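Local coordinates for ABC transporter substrate-binding protein (Rhizobium radiobacter, PDB 6TFX) that binds the opine mannopinic acid as the substrate-binding protein of an ABC import system, probably handing it to the membrane transporter, at residues V242-L253 and I455-R466; V10-P20 and S27-Y36. One frame throughout, in Å; residues are numbered along the deposited sequence.

Contact 1 of 2, residues V242-L253 and I455-R466; sequences VDTIEPAELNLL and IPLTENLGTWAR. With N72 ((2~{R})-2-[[(3~{R},4~{R},5~{S})-3,4,5,6-tetrakis(oxidanyl)-2-oxidanylidene-hexyl]amino]pentanedioic acid), chain C.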
loop_
_atom_site.group_PDB
_atom_site.type_symbol
_atom_site.label_atom_id
_atom_site.label_comp_id
_atom_site.label_asym_id
_atom_site.label_seq_id
_atom_site.Cartn_x
_atom_site.Cartn_y
_atom_site.Cartn_z
ATOM N N VAL A 242 -4.187 -9.715 -19.322
ATOM C CA VAL A 242 -4.046 -9.689 -17.877
ATOM C C VAL A 242 -2.745 -8.957 -17.557
ATOM O O VAL A 242 -1.685 -9.312 -18.086
ATOM C CB VAL A 242 -4.141 -11.073 -17.183
ATOM C CG1 VAL A 242 -3.896 -10.941 -15.676
ATOM C CG2 VAL A 242 -5.500 -11.719 -17.432
ATOM N N ASP A 243 -2.844 -7.907 -16.737
ATOM C CA ASP A 243 -1.679 -7.150 -16.295
ATOM C C ASP A 243 -1.323 -7.623 -14.892
ATOM O O ASP A 243 -2.209 -7.679 -14.035
ATOM C CB ASP A 243 -1.990 -5.643 -16.252
ATOM C CG ASP A 243 -2.116 -5.013 -17.632
ATOM O OD1 ASP A 243 -1.216 -5.258 -18.491
ATOM O OD2 ASP A 243 -3.107 -4.297 -17.864
ATOM N N THR A 244 -0.037 -7.979 -14.664
ATOM C CA THR A 244 0.461 -8.339 -13.324
ATOM C C THR A 244 1.306 -7.137 -12.960
ATOM O O THR A 244 2.228 -6.787 -13.711
ATOM C CB THR A 244 1.184 -9.692 -13.307
ATOM O OG1 THR A 244 2.284 -9.640 -14.211
ATOM C CG2 THR A 244 0.242 -10.851 -13.646
ATOM N N ILE A 245 0.941 -6.451 -11.865
ATOM C CA ILE A 245 1.462 -5.126 -11.512
ATOM C C ILE A 245 2.359 -5.131 -10.294
ATOM O O ILE A 245 1.956 -5.597 -9.219
ATOM C CB ILE A 245 0.269 -4.120 -11.322
ATOM C CG1 ILE A 245 -0.831 -4.304 -12.409
ATOM C CG2 ILE A 245 0.752 -2.653 -11.238
ATOM C CD1 ILE A 245 -2.109 -3.496 -12.224
ATOM N N GLU A 246 3.560 -4.569 -10.452
ATOM C CA GLU A 246 4.453 -4.373 -9.313
ATOM C C GLU A 246 3.966 -3.141 -8.514
ATOM O O GLU A 246 3.252 -2.291 -9.055
ATOM C CB GLU A 246 5.871 -4.101 -9.818
ATOM C CG GLU A 246 6.531 -5.346 -10.381
ATOM C CD GLU A 246 7.869 -5.127 -11.061
ATOM O OE1 GLU A 246 8.638 -4.245 -10.614
ATOM O OE2 GLU A 246 8.153 -5.859 -12.034
ATOM N N PRO A 247 4.351 -2.992 -7.231
ATOM C CA PRO A 247 5.196 -3.920 -6.476
ATOM C C PRO A 247 4.372 -5.093 -5.928
ATOM O O PRO A 247 3.143 -5.012 -5.750
ATOM C CB PRO A 247 5.725 -3.047 -5.328
ATOM C CG PRO A 247 4.680 -2.018 -5.097
ATOM C CD PRO A 247 3.982 -1.803 -6.434
ATOM N N ALA A 248 5.060 -6.178 -5.640
ATOM C CA ALA A 248 4.418 -7.311 -4.992
ATOM C C ALA A 248 4.144 -6.934 -3.536
ATOM O O ALA A 248 4.992 -6.330 -2.859
ATOM C CB ALA A 248 5.325 -8.516 -5.060
ATOM N N GLU A 249 2.933 -7.255 -3.056
ATOM C CA GLU A 249 2.587 -6.941 -1.669
ATOM C C GLU A 249 2.872 -8.171 -0.811
ATOM O O GLU A 249 2.417 -9.268 -1.155
ATOM C CB GLU A 249 1.088 -6.593 -1.582
ATOM C CG GLU A 249 0.745 -5.333 -2.353
ATOM C CD GLU A 249 -0.727 -5.008 -2.213
ATOM O OE1 GLU A 249 -1.545 -5.622 -2.935
ATOM O OE2 GLU A 249 -1.067 -4.154 -1.367
ATOM N N LEU A 250 3.650 -8.006 0.266
ATOM C CA LEU A 250 3.978 -9.146 1.130
ATOM C C LEU A 250 2.929 -9.314 2.201
ATOM O O LEU A 250 2.626 -8.349 2.923
ATOM C CB LEU A 250 5.344 -8.929 1.817
ATOM C CG LEU A 250 5.803 -9.941 2.881
ATOM C CD1 LEU A 250 5.901 -11.356 2.334
ATOM C CD2 LEU A 250 7.119 -9.517 3.483
ATOM N N ASN A 251 2.447 -10.567 2.355
ATOM C CA ASN A 251 1.476 -10.933 3.374
ATOM C C ASN A 251 2.225 -11.556 4.536
ATOM O O ASN A 251 3.068 -12.432 4.309
ATOM C CB ASN A 251 0.506 -11.979 2.810
ATOM C CG ASN A 251 -0.110 -11.514 1.514
ATOM O OD1 ASN A 251 0.165 -12.067 0.422
ATOM N ND2 ASN A 251 -0.902 -10.466 1.601
ATOM N N LEU A 252 1.938 -11.110 5.754
ATOM C CA LEU A 252 2.568 -11.699 6.936
ATOM C C LEU A 252 1.508 -11.920 7.982
ATOM O O LEU A 252 0.515 -11.173 7.999
ATOM C CB LEU A 252 3.575 -10.737 7.568
ATOM C CG LEU A 252 4.827 -10.432 6.743
ATOM C CD1 LEU A 252 4.852 -8.954 6.327
ATOM C CD2 LEU A 252 6.069 -10.759 7.547
ATOM N N LEU A 253 1.761 -12.857 8.911
ATOM C CA LEU A 253 0.949 -12.997 10.128
ATOM C C LEU A 253 1.744 -12.224 11.172
ATOM O O LEU A 253 2.831 -12.677 11.579
ATOM C CB LEU A 253 0.878 -14.479 10.569
ATOM C CG LEU A 253 0.085 -15.379 9.659
ATOM C CD1 LEU A 253 0.359 -16.855 9.999
ATOM C CD2 LEU A 253 -1.409 -15.072 9.801
ATOM N N ILE A 455 5.378 -13.791 10.782
ATOM C CA ILE A 455 5.675 -14.969 9.962
ATOM C C ILE A 455 5.354 -14.590 8.532
ATOM O O ILE A 455 4.206 -14.292 8.204
ATOM C CB ILE A 455 4.839 -16.194 10.409
ATOM C CG1 ILE A 455 5.050 -16.515 11.906
ATOM C CG2 ILE A 455 5.191 -17.392 9.498
ATOM C CD1 ILE A 455 3.908 -17.372 12.468
ATOM N N PRO A 456 6.359 -14.594 7.653
ATOM C CA PRO A 456 6.088 -14.207 6.265
ATOM C C PRO A 456 5.376 -15.302 5.517
ATOM O O PRO A 456 5.602 -16.505 5.752
ATOM C CB PRO A 456 7.477 -13.999 5.662
ATOM C CG PRO A 456 8.387 -14.808 6.505
ATOM C CD PRO A 456 7.788 -14.889 7.889
ATOM N N LEU A 457 4.508 -14.881 4.611
ATOM C CA LEU A 457 3.807 -15.843 3.784
ATOM C C LEU A 457 4.301 -15.596 2.375
ATOM O O LEU A 457 5.504 -15.658 2.143
ATOM C CB LEU A 457 2.283 -15.685 3.946
ATOM C CG LEU A 457 1.801 -15.714 5.411
ATOM C CD1 LEU A 457 0.370 -15.453 5.490
ATOM C CD2 LEU A 457 2.146 -17.020 6.063
ATOM N N THR A 458 3.404 -15.307 1.455
ATOM C CA THR A 458 3.786 -15.030 0.075
ATOM C C THR A 458 3.684 -13.521 -0.174
ATOM O O THR A 458 3.002 -12.811 0.579
ATOM C CB THR A 458 2.776 -15.720 -0.859
ATOM O OG1 THR A 458 1.444 -15.377 -0.418
ATOM C CG2 THR A 458 2.968 -17.230 -0.906
ATOM N N GLU A 459 4.300 -13.047 -1.279
ATOM C CA GLU A 459 4.083 -11.697 -1.776
ATOM C C GLU A 459 3.381 -11.919 -3.121
ATOM O O GLU A 459 3.662 -12.930 -3.797
ATOM C CB GLU A 459 5.374 -10.862 -1.918
ATOM C CG GLU A 459 6.388 -11.409 -2.903
ATOM C CD GLU A 459 7.728 -10.696 -2.894
ATOM O OE1 GLU A 459 7.915 -9.768 -2.075
ATOM O OE2 GLU A 459 8.610 -11.105 -3.683
ATOM N N ASN A 460 2.442 -11.034 -3.485
ATOM C CA ASN A 460 1.743 -11.209 -4.757
ATOM C C ASN A 460 1.725 -9.904 -5.577
ATOM O O ASN A 460 1.458 -8.819 -5.046
ATOM C CB ASN A 460 0.278 -11.647 -4.533
ATOM C CG ASN A 460 -0.361 -11.069 -3.284
ATOM O OD1 ASN A 460 -0.630 -9.848 -3.159
ATOM N ND2 ASN A 460 -0.549 -11.924 -2.323
ATOM N N LEU A 461 1.937 -10.036 -6.883
ATOM C CA LEU A 461 1.794 -8.890 -7.763
ATOM C C LEU A 461 0.285 -8.582 -7.848
ATOM O O LEU A 461 -0.533 -9.481 -7.590
ATOM C CB LEU A 461 2.285 -9.272 -9.178
ATOM C CG LEU A 461 3.768 -9.562 -9.269
ATOM C CD1 LEU A 461 4.112 -10.140 -10.634
ATOM C CD2 LEU A 461 4.573 -8.288 -9.035
ATOM N N GLY A 462 -0.066 -7.351 -8.216
ATOM C CA GLY A 462 -1.471 -7.002 -8.421
ATOM C C GLY A 462 -1.917 -7.654 -9.720
ATOM O O GLY A 462 -1.125 -7.760 -10.650
ATOM N N THR A 463 -3.150 -8.141 -9.794
ATOM C CA THR A 463 -3.632 -8.818 -11.008
ATOM C C THR A 463 -4.900 -8.122 -11.467
ATOM O O THR A 463 -5.838 -7.981 -10.688
ATOM C CB THR A 463 -3.916 -10.309 -10.753
ATOM O OG1 THR A 463 -4.761 -10.421 -9.612
ATOM C CG2 THR A 463 -2.654 -11.122 -10.543
ATOM N N TRP A 464 -4.923 -7.683 -12.727
ATOM C CA TRP A 464 -6.083 -6.981 -13.281
ATOM C C TRP A 464 -6.270 -7.375 -14.730
ATOM O O TRP A 464 -5.278 -7.559 -15.437
ATOM C CB TRP A 464 -5.849 -5.454 -13.181
ATOM C CG TRP A 464 -5.859 -4.919 -11.770
ATOM C CD1 TRP A 464 -4.873 -5.038 -10.824
ATOM C CD2 TRP A 464 -6.872 -4.103 -11.185
ATOM N NE1 TRP A 464 -5.261 -4.422 -9.657
ATOM C CE2 TRP A 464 -6.470 -3.815 -9.856
ATOM C CE3 TRP A 464 -8.067 -3.548 -11.666
ATOM C CZ2 TRP A 464 -7.224 -3.006 -9.006
ATOM C CZ3 TRP A 464 -8.833 -2.773 -10.807
ATOM C CH2 TRP A 464 -8.403 -2.500 -9.499
ATOM N N ALA A 465 -7.531 -7.556 -15.160
ATOM C CA ALA A 465 -7.804 -7.929 -16.548
ATOM C C ALA A 465 -8.426 -6.737 -17.273
ATOM O O ALA A 465 -9.126 -5.930 -16.661
ATOM C CB ALA A 465 -8.766 -9.101 -16.599
ATOM N N ARG A 466 -8.148 -6.618 -18.556
ATOM C CA ARG A 466 -8.722 -5.547 -19.364
ATOM C C ARG A 466 -8.982 -6.104 -20.744
ATOM O O ARG A 466 -8.442 -7.155 -21.108
ATOM C CB ARG A 466 -7.774 -4.343 -19.472
ATOM C CG ARG A 466 -6.462 -4.640 -20.201
ATOM C CD ARG A 466 -5.683 -3.375 -20.425
ATOM N NE ARG A 466 -4.282 -3.652 -20.737
ATOM C CZ ARG A 466 -3.791 -3.726 -21.969
ATOM N NH1 ARG A 466 -4.588 -3.584 -23.019
ATOM N NH2 ARG A 466 -2.503 -3.967 -22.160
HETATM O OAB N72 C . -3.994 -12.571 -1.230
HETATM C CAF N72 C . -3.398 -11.476 -0.506
HETATM C CAG N72 C . -4.182 -10.121 -0.496
HETATM O OAC N72 C . -5.176 -10.052 -1.467
HETATM C CAH N72 C . -3.234 -8.936 -0.306
HETATM O OAM N72 C . -1.873 -9.058 -0.472
HETATM C CAI N72 C . -3.202 -7.529 -0.871
HETATM O OAD N72 C . -3.747 -7.503 -2.172
HETATM C CAJ N72 C . -3.683 -6.502 0.124
HETATM O OAE N72 C . -3.595 -6.777 1.349
HETATM C CAK N72 C . -4.323 -5.174 -0.369
HETATM N N N72 C . -3.469 -4.046 -0.083
HETATM C CA N72 C . -3.848 -3.024 0.818
HETATM C C N72 C . -5.029 -3.260 1.718
HETATM O O N72 C . -5.145 -3.738 2.915
HETATM C CB N72 C . -2.602 -2.439 1.488
HETATM C CG N72 C . -2.733 -1.734 2.839
HETATM C CD N72 C . -1.670 -0.656 3.067
HETATM O OE1 N72 C . -1.163 -0.001 2.100
HETATM O OE2 N72 C . -1.314 -0.411 4.241
HETATM O OXT N72 C . -5.969 -2.803 1.042
HETATM O O HOH W 1 -0.959 -7.291 -4.927
#
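E249 and N460 form a hydrogen-bonded antiparallel pair whose side chains sit on one face of the sheet, the face that the bound N72 lies against. From E249 CB, 4.0 Å from N460 OD1, the chain runs out extended (chi2 -179°) through CG. Its CD comes to 3.6 Å from the ligand N, and the two carboxylate oxygens divide the work. OE1 accepts from the ligand hydroxyl OAD, and a water 2.7 Å from E249 OE1 probably bridges it to N460 O; OE2 takes the amino group of N72 at 2.7 Å, probably a charge-assisted bond. N460 OD1 accepts from OAM at 3.1 Å, carried there by an unusual chi1 of 34°. The pairing of strands 240-255 and 454-467 is consistent with the strand pair that links the two lobes in cluster C binding proteins, the cleft lying against one face. Their register slips twice: by two residues between I245 and E249, where a cis peptide precedes P247, and by one between L250 and L252, each a beta bulge. Toward the other end, I245 CD1 approaches W464 CD1 obliquely at 3.5 Å. Beyond it R466 NE forms a salt bridge with D243 OD2 at 3.2 Å on the syn side, the carboxylate and guanidinium planes 28° apart; D243 OD2 has a second partner in W472 NE1.

Contact 2 of 2, residues V10-P20 and S27-Y36; sequences VASEDVTTLDP and SDRTLVSYIY. With N72 ((2~{R})-2-[[(3~{R},4~{R},5~{S})-3,4,5,6-tetrakis(oxidanyl)-2-oxidanylidene-hexyl]amino]pentanedioic acid), chain C.
D28 reaches from helix 27-35 across to the passing loop, its side chain roughly at right angles to those of T16 and T17, and its carboxylate grips two successive backbone N-H groups. With CG beside its own backbone N (chi1 -76°), the carboxylate is sent out to these donors. OD1 offers its syn lone pair to T16 N at 3.1 Å, with an N-H...O angle of 170°. OD2 receives T17 N at 2.9 Å from well above the carboxylate plane, so the two bonds come from different directions and should restrict rotation of the group. A water donates to both D28 OD1 and D14 O and accepts from S27 OG, a hydroxyl also bonded to Y201 of strand 198-203; nearby, S12 CB packs on S27 CB at 3.5 Å.

Further along, L18 lays CD2 obliquely on L31 CB at 3.7 Å, while its other methyl, CD1, crosses I35 CD1 at about a right angle. L18 O is taken by Y36 OH at 2.8 Å, the carbonyl oxygen lying near the plane of the ring at its edge. P20 meets the same ring from another direction: its CD makes a CH-pi contact 4.0 Å from the ring centroid and its CG stands over the centre of one face, with I35 CG2 on the opposite face. The phenol is thus sandwiched and tethered at its hydroxyl. P20 CB also rests on V32 CG1. The loop is further shaped by an ST turn, T17 OG1 accepting from D19 N.

R29 turns away from the loop; its NE bonds T24 O, and NE and NH2 each make a weak bond to N72 OE1. Helix 27-35, closing the strand-loop-helix connection after strand 5-10 in this family 5 solute-binding protein, thereby lends R29 to the opine pocket.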
loop_
_atom_site.group_PDB
_atom_site.type_symbol
_atom_site.label_atom_id
_atom_site.label_comp_id
_atom_site.label_asym_id
_atom_site.label_seq_id
_atom_site.Cartn_x
_atom_site.Cartn_y
_atom_site.Cartn_z
ATOM N N VAL A 10 -13.898 -3.343 -9.070
ATOM C CA VAL A 10 -12.847 -3.527 -8.068
ATOM C C VAL A 10 -13.305 -4.341 -6.886
ATOM O O VAL A 10 -14.503 -4.442 -6.628
ATOM C CB VAL A 10 -12.223 -2.178 -7.622
ATOM C CG1 VAL A 10 -11.808 -1.327 -8.837
ATOM C CG2 VAL A 10 -13.177 -1.396 -6.716
ATOM N N ALA A 11 -12.327 -4.912 -6.153
ATOM C CA ALA A 11 -12.584 -5.730 -4.965
ATOM C C ALA A 11 -12.627 -4.799 -3.762
ATOM O O ALA A 11 -11.670 -4.693 -2.990
ATOM C CB ALA A 11 -11.493 -6.776 -4.793
ATOM N N SER A 12 -13.723 -4.093 -3.639
ATOM C CA SER A 12 -13.985 -3.163 -2.542
ATOM C C SER A 12 -15.479 -3.030 -2.396
ATOM O O SER A 12 -16.215 -3.202 -3.373
ATOM C CB SER A 12 -13.390 -1.790 -2.844
ATOM O OG SER A 12 -13.686 -0.883 -1.796
ATOM N N GLU A 13 -15.928 -2.705 -1.186
ATOM C CA GLU A 13 -17.342 -2.522 -0.890
ATOM C C GLU A 13 -17.760 -1.063 -0.925
ATOM O O GLU A 13 -18.939 -0.796 -1.184
ATOM C CB GLU A 13 -17.725 -3.186 0.451
ATOM C CG GLU A 13 -17.458 -4.693 0.444
ATOM C CD GLU A 13 -18.052 -5.512 1.580
ATOM O OE1 GLU A 13 -19.218 -5.239 1.950
ATOM O OE2 GLU A 13 -17.356 -6.418 2.106
ATOM N N ASP A 14 -16.811 -0.108 -0.703
ATOM C CA ASP A 14 -17.155 1.321 -0.690
ATOM C C ASP A 14 -15.899 2.174 -0.550
ATOM O O ASP A 14 -14.801 1.644 -0.375
ATOM C CB ASP A 14 -18.079 1.627 0.532
ATOM C CG ASP A 14 -18.960 2.882 0.493
ATOM O OD1 ASP A 14 -18.991 3.576 -0.566
ATOM O OD2 ASP A 14 -19.617 3.177 1.519
ATOM N N VAL A 15 -16.082 3.494 -0.631
ATOM C CA VAL A 15 -15.062 4.511 -0.384
ATOM C C VAL A 15 -14.989 4.651 1.137
ATOM O O VAL A 15 -16.043 4.740 1.771
ATOM C CB VAL A 15 -15.529 5.897 -0.954
ATOM C CG1 VAL A 15 -14.674 7.058 -0.422
ATOM C CG2 VAL A 15 -15.555 5.900 -2.464
ATOM N N THR A 16 -13.779 4.769 1.713
ATOM C CA THR A 16 -13.654 5.088 3.132
ATOM C C THR A 16 -13.133 6.512 3.229
ATOM O O THR A 16 -13.787 7.350 3.838
ATOM C CB THR A 16 -12.794 4.077 3.888
ATOM O OG1 THR A 16 -13.398 2.795 3.694
ATOM C CG2 THR A 16 -12.716 4.389 5.387
ATOM N N THR A 17 -11.967 6.795 2.617
ATOM C CA THR A 17 -11.453 8.159 2.658
ATOM C C THR A 17 -10.711 8.503 1.399
ATOM O O THR A 17 -9.876 7.707 0.937
ATOM C CB THR A 17 -10.599 8.447 3.899
ATOM O OG1 THR A 17 -10.004 9.747 3.760
ATOM C CG2 THR A 17 -9.503 7.412 4.123
ATOM N N LEU A 18 -11.004 9.692 0.863
ATOM C CA LEU A 18 -10.288 10.195 -0.301
ATOM C C LEU A 18 -9.384 11.364 0.098
ATOM O O LEU A 18 -8.876 12.081 -0.768
ATOM C CB LEU A 18 -11.222 10.490 -1.503
ATOM C CG LEU A 18 -12.013 9.262 -2.017
ATOM C CD1 LEU A 18 -12.962 9.643 -3.144
ATOM C CD2 LEU A 18 -11.080 8.139 -2.442
ATOM N N ASP A 19 -9.083 11.483 1.434
ATOM C CA ASP A 19 -8.058 12.417 1.892
ATOM C C ASP A 19 -6.775 11.602 1.681
ATOM O O ASP A 19 -6.637 10.509 2.246
ATOM C CB ASP A 19 -8.233 12.789 3.377
ATOM C CG ASP A 19 -7.092 13.604 3.984
ATOM O OD1 ASP A 19 -5.984 13.614 3.402
ATOM O OD2 ASP A 19 -7.294 14.196 5.061
ATOM N N PRO A 20 -5.836 12.059 0.830
ATOM C CA PRO A 20 -4.649 11.246 0.552
ATOM C C PRO A 20 -3.765 10.981 1.754
ATOM O O PRO A 20 -2.968 10.030 1.727
ATOM C CB PRO A 20 -3.899 12.067 -0.513
ATOM C CG PRO A 20 -4.376 13.455 -0.345
ATOM C CD PRO A 20 -5.817 13.324 0.060
ATOM N N SER A 27 -8.193 0.192 -2.759
ATOM C CA SER A 27 -9.234 0.910 -3.497
ATOM C C SER A 27 -9.173 2.425 -3.263
ATOM O O SER A 27 -9.249 3.198 -4.218
ATOM C CB SER A 27 -10.615 0.376 -3.155
ATOM O OG SER A 27 -11.558 1.020 -3.999
ATOM N N ASP A 28 -9.023 2.848 -2.002
ATOM C CA ASP A 28 -8.951 4.299 -1.729
ATOM C C ASP A 28 -7.662 4.873 -2.335
ATOM O O ASP A 28 -7.697 5.945 -2.942
ATOM C CB ASP A 28 -9.011 4.579 -0.224
ATOM C CG ASP A 28 -10.383 4.458 0.437
ATOM O OD1 ASP A 28 -11.409 4.299 -0.297
ATOM O OD2 ASP A 28 -10.444 4.539 1.684
ATOM N N ARG A 29 -6.517 4.134 -2.229
ATOM C CA ARG A 29 -5.259 4.637 -2.805
ATOM C C ARG A 29 -5.364 4.747 -4.343
ATOM O O ARG A 29 -4.734 5.629 -4.949
ATOM C CB ARG A 29 -4.083 3.715 -2.462
ATOM C CG ARG A 29 -3.723 3.717 -0.987
ATOM C CD ARG A 29 -2.537 2.801 -0.815
ATOM N NE ARG A 29 -2.109 2.597 0.571
ATOM C CZ ARG A 29 -1.192 3.321 1.206
ATOM N NH1 ARG A 29 -0.666 4.403 0.632
ATOM N NH2 ARG A 29 -0.810 2.990 2.428
ATOM N N THR A 30 -6.105 3.806 -4.972
ATOM C CA THR A 30 -6.263 3.811 -6.437
ATOM C C THR A 30 -7.034 5.077 -6.857
ATOM O O THR A 30 -6.585 5.812 -7.726
ATOM C CB THR A 30 -6.984 2.557 -6.922
ATOM O OG1 THR A 30 -6.232 1.406 -6.535
ATOM C CG2 THR A 30 -7.160 2.547 -8.457
ATOM N N LEU A 31 -8.175 5.346 -6.205
ATOM C CA LEU A 31 -8.960 6.538 -6.512
ATOM C C LEU A 31 -8.120 7.796 -6.300
ATOM O O LEU A 31 -8.098 8.662 -7.166
ATOM C CB LEU A 31 -10.211 6.560 -5.628
ATOM C CG LEU A 31 -11.266 5.534 -6.056
ATOM C CD1 LEU A 31 -12.363 5.375 -4.970
ATOM C CD2 LEU A 31 -11.933 5.940 -7.367
ATOM N N VAL A 32 -7.382 7.877 -5.169
ATOM C CA VAL A 32 -6.513 9.022 -4.883
ATOM C C VAL A 32 -5.498 9.248 -6.021
ATOM O O VAL A 32 -5.251 10.395 -6.406
ATOM C CB VAL A 32 -5.860 8.785 -3.497
ATOM C CG1 VAL A 32 -4.569 9.560 -3.308
ATOM C CG2 VAL A 32 -6.872 9.112 -2.396
ATOM N N SER A 33 -4.944 8.146 -6.584
ATOM C CA SER A 33 -3.961 8.264 -7.668
ATOM C C SER A 33 -4.552 8.826 -8.964
ATOM O O SER A 33 -3.796 9.212 -9.863
ATOM C CB SER A 33 -3.281 6.926 -7.946
ATOM O OG SER A 33 -4.117 6.072 -8.712
ATOM N N TYR A 34 -5.892 8.845 -9.078
ATOM C CA TYR A 34 -6.529 9.396 -10.299
ATOM C C TYR A 34 -6.915 10.870 -10.088
ATOM O O TYR A 34 -7.063 11.613 -11.059
ATOM C CB TYR A 34 -7.822 8.628 -10.619
ATOM C CG TYR A 34 -7.658 7.143 -10.925
ATOM C CD1 TYR A 34 -6.397 6.557 -11.010
ATOM C CD2 TYR A 34 -8.765 6.304 -10.999
ATOM C CE1 TYR A 34 -6.242 5.188 -11.232
ATOM C CE2 TYR A 34 -8.626 4.939 -11.240
ATOM C CZ TYR A 34 -7.364 4.383 -11.367
ATOM O OH TYR A 34 -7.264 3.017 -11.558
ATOM N N ILE A 35 -7.146 11.262 -8.827
ATOM C CA ILE A 35 -7.639 12.599 -8.468
ATOM C C ILE A 35 -6.555 13.601 -8.200
ATOM O O ILE A 35 -6.762 14.788 -8.463
ATOM C CB ILE A 35 -8.552 12.462 -7.203
ATOM C CG1 ILE A 35 -9.741 11.496 -7.462
ATOM C CG2 ILE A 35 -9.036 13.827 -6.646
ATOM C CD1 ILE A 35 -10.362 10.915 -6.131
ATOM N N TYR A 36 -5.456 13.158 -7.535
ATOM C CA TYR A 36 -4.424 14.076 -7.089
ATOM C C TYR A 36 -3.102 13.907 -7.823
ATOM O O TYR A 36 -2.825 12.856 -8.443
ATOM C CB TYR A 36 -4.134 13.795 -5.617
ATOM C CG TYR A 36 -5.311 13.991 -4.696
ATOM C CD1 TYR A 36 -5.606 15.245 -4.173
ATOM C CD2 TYR A 36 -6.109 12.915 -4.311
ATOM C CE1 TYR A 36 -6.682 15.432 -3.308
ATOM C CE2 TYR A 36 -7.189 13.090 -3.447
ATOM C CZ TYR A 36 -7.455 14.348 -2.926
ATOM O OH TYR A 36 -8.478 14.522 -2.024
HETATM O OAB N72 C . -3.994 -12.571 -1.230
HETATM C CAF N72 C . -3.398 -11.476 -0.506
HETATM C CAG N72 C . -4.182 -10.121 -0.496
HETATM O OAC N72 C . -5.176 -10.052 -1.467
HETATM C CAH N72 C . -3.234 -8.936 -0.306
HETATM O OAM N72 C . -1.873 -9.058 -0.472
HETATM C CAI N72 C . -3.202 -7.529 -0.871
HETATM O OAD N72 C . -3.747 -7.503 -2.172
HETATM C CAJ N72 C . -3.683 -6.502 0.124
HETATM O OAE N72 C . -3.595 -6.777 1.349
HETATM C CAK N72 C . -4.323 -5.174 -0.369
HETATM N N N72 C . -3.469 -4.046 -0.083
HETATM C CA N72 C . -3.848 -3.024 0.818
HETATM C C N72 C . -5.029 -3.260 1.718
HETATM O O N72 C . -5.145 -3.738 2.915
HETATM C CB N72 C . -2.602 -2.439 1.488
HETATM C CG N72 C . -2.733 -1.734 2.839
HETATM C CD N72 C . -1.670 -0.656 3.067
HETATM O OE1 N72 C . -1.163 -0.001 2.100
HETATM O OE2 N72 C . -1.314 -0.411 4.241
HETATM O OXT N72 C . -5.969 -2.803 1.042
HETATM O O HOH W 2 -12.624 2.699 -2.144
#

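Both contacts are largely buried, with centres 18 Å apart, and both reach the same N72 molecule, but they approach it differently. Contact 1 pairs two strands 202 residues apart in sequence, held by a ladder of backbone bonds, and supplies acidic and amide groups to the amino and hydroxyl parts of the opine. Contact 2 is local, a loop folded on the helix that follows it; side-chain carboxylate and phenol groups bond the loop backbone, apolar packing fills in between, and its arginine makes weak bonds to a ligand carboxylate. Strands 240-255 and 454-467 of contact 1 share one mixed sheet with strand 5-10, which leads into contact 2, and W464 CH2 packs on V10 CG1 at 3.7 Å.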